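Local coordinates for dally-like, isoform A (Drosophila melanogaster, PDB 6XTZ), which is a cell-surface glypican that binds Wnt and Hedgehog proteins and shields the Wnt palmitoleate lipid so that signalling can reach distant cells, at residues 276-281 with 535-540. The protein carries 5 engineered substitutions. Residues are numbered along the deposited sequence; the frame is centred on the assembly and turned at random.
Sequences MDKVAE and NAYNGQ
Tyr537 offers its backbone O to NE of Arg282 and its ring to Lys278, and these two contacts join the last turn of helix 513-538 to helix 263-283 in the elongated all-helical glypican core. The pair is a worked example of CH-pi packing, in which the aliphatic part of a lysine serves as an apolar cover. Lys278 CD stands 3.9 Å above the centroid of the Tyr537 ring, 9° from its normal, and nearer the backbone Lys278 CB meets CD1 of Tyr537 at 3.5 Å. A chi1 of 176° swings the tyrosine ring away from its own backbone N and across to the other helix; Arg282 adds a cation-pi contact. At the ring's edge Glu281 OE1 lies 3.8 Å from Tyr537 OH, near but not bonded. A serine here would probably leave the methylenes of Lys278 without the aromatic face they lie on and Arg282 without its cation-pi partner. Val279 CG2 packs 4.3 Å from Tyr537 CB. Beyond the ring the helix gives way at Gly539, which has positive phi. There the Gln540 amide bridges two asparagines: OE1 accepts from Asn538 ND2, and NE2 donates to Asn535 OD1 at 3.0 Å, approaching from above the carbonyl plane.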
loop_
_atom_site.group_PDB
_atom_site.type_symbol
_atom_site.label_atom_id
_atom_site.label_comp_id
_atom_site.label_asym_id
_atom_site.label_seq_id
_atom_site.Cartn_x
_atom_site.Cartn_y
_atom_site.Cartn_z
ATOM N N MET A 276 6.111 -0.647 -4.236
ATOM C CA MET A 276 6.458 0.451 -3.338
ATOM C C MET A 276 7.955 0.499 -3.076
ATOM O O MET A 276 8.544 1.583 -2.991
ATOM C CB MET A 276 5.694 0.319 -2.021
ATOM C CG MET A 276 4.244 0.740 -2.105
ATOM S SD MET A 276 4.027 2.525 -2.205
ATOM C CE MET A 276 4.556 3.017 -0.569
ATOM N N ASP A 277 8.590 -0.667 -2.927
ATOM C CA ASP A 277 10.026 -0.694 -2.685
ATOM C C ASP A 277 10.805 -0.221 -3.906
ATOM O O ASP A 277 11.888 0.357 -3.764
ATOM C CB ASP A 277 10.465 -2.101 -2.281
ATOM C CG ASP A 277 11.879 -2.137 -1.738
ATOM O OD1 ASP A 277 12.093 -1.673 -0.599
ATOM O OD2 ASP A 277 12.779 -2.633 -2.448
ATOM N N LYS A 278 10.269 -0.452 -5.107
ATOM C CA LYS A 278 10.925 0.035 -6.316
ATOM C C LYS A 278 10.826 1.551 -6.424
ATOM O O LYS A 278 11.805 2.218 -6.779
ATOM C CB LYS A 278 10.318 -0.631 -7.550
ATOM C CG LYS A 278 10.823 -2.037 -7.818
ATOM C CD LYS A 278 10.409 -2.503 -9.207
ATOM C CE LYS A 278 11.112 -3.794 -9.597
ATOM N NZ LYS A 278 10.793 -4.199 -10.995
ATOM N N VAL A 279 9.652 2.113 -6.127
ATOM C CA VAL A 279 9.496 3.563 -6.173
ATOM C C VAL A 279 10.327 4.222 -5.080
ATOM O O VAL A 279 10.963 5.258 -5.305
ATOM C CB VAL A 279 8.008 3.941 -6.069
ATOM C CG1 VAL A 279 7.846 5.449 -5.961
ATOM C CG2 VAL A 279 7.247 3.407 -7.273
ATOM N N ALA A 280 10.345 3.628 -3.882
ATOM C CA ALA A 280 11.196 4.142 -2.814
ATOM C C ALA A 280 12.665 4.116 -3.210
ATOM O O ALA A 280 13.440 4.980 -2.782
ATOM C CB ALA A 280 10.979 3.337 -1.532
ATOM N N GLU A 281 13.069 3.134 -4.020
ATOM C CA GLU A 281 14.436 3.111 -4.527
ATOM C C GLU A 281 14.696 4.300 -5.444
ATOM O O GLU A 281 15.771 4.911 -5.393
ATOM C CB GLU A 281 14.697 1.797 -5.264
ATOM C CG GLU A 281 16.141 1.589 -5.691
ATOM C CD GLU A 281 16.313 0.374 -6.583
ATOM O OE1 GLU A 281 15.919 0.442 -7.767
ATOM O OE2 GLU A 281 16.833 -0.653 -6.098
ATOM N N ASN A 535 4.225 2.307 -13.337
ATOM C CA ASN A 535 4.439 3.385 -14.297
ATOM C C ASN A 535 5.365 4.452 -13.726
ATOM O O ASN A 535 6.250 4.954 -14.427
ATOM C CB ASN A 535 3.101 4.000 -14.706
ATOM C CG ASN A 535 2.278 3.077 -15.583
ATOM O OD1 ASN A 535 2.821 2.271 -16.335
ATOM N ND2 ASN A 535 0.958 3.196 -15.492
ATOM N N ALA A 536 5.179 4.804 -12.451
ATOM C CA ALA A 536 6.030 5.811 -11.829
ATOM C C ALA A 536 7.473 5.335 -11.719
ATOM O O ALA A 536 8.402 6.145 -11.817
ATOM C CB ALA A 536 5.486 6.181 -10.449
ATOM N N TYR A 537 7.680 4.031 -11.516
ATOM C CA TYR A 537 9.037 3.500 -11.450
ATOM C C TYR A 537 9.746 3.615 -12.795
ATOM O O TYR A 537 10.937 3.943 -12.848
ATOM C CB TYR A 537 9.008 2.045 -10.982
ATOM C CG TYR A 537 10.365 1.379 -10.980
ATOM C CD1 TYR A 537 11.294 1.659 -9.987
ATOM C CD2 TYR A 537 10.717 0.467 -11.967
ATOM C CE1 TYR A 537 12.538 1.053 -9.978
ATOM C CE2 TYR A 537 11.958 -0.144 -11.967
ATOM C CZ TYR A 537 12.863 0.153 -10.969
ATOM O OH TYR A 537 14.098 -0.452 -10.961
ATOM N N ASN A 538 9.035 3.343 -13.891
ATOM C CA ASN A 538 9.635 3.443 -15.216
ATOM C C ASN A 538 9.662 4.873 -15.738
ATOM O O ASN A 538 10.504 5.192 -16.583
ATOM C CB ASN A 538 8.891 2.547 -16.209
ATOM C CG ASN A 538 9.605 2.443 -17.549
ATOM O OD1 ASN A 538 10.834 2.395 -17.605
ATOM N ND2 ASN A 538 8.837 2.420 -18.633
ATOM N N GLY A 539 8.765 5.733 -15.260
ATOM C CA GLY A 539 8.773 7.130 -15.634
ATOM C C GLY A 539 8.199 7.450 -16.994
ATOM O O GLY A 539 8.313 8.596 -17.439
ATOM N N GLN A 540 7.584 6.484 -17.669
ATOM C CA GLN A 540 7.008 6.730 -18.983
ATOM C C GLN A 540 5.547 7.149 -18.854
ATOM O O GLN A 540 4.869 6.847 -17.868
ATOM C CB GLN A 540 7.129 5.488 -19.873
ATOM C CG GLN A 540 5.860 4.653 -19.997
ATOM C CD GLN A 540 5.546 3.860 -18.744
ATOM O OE1 GLN A 540 6.380 3.737 -17.848
ATOM N NE2 GLN A 540 4.336 3.316 -18.675
#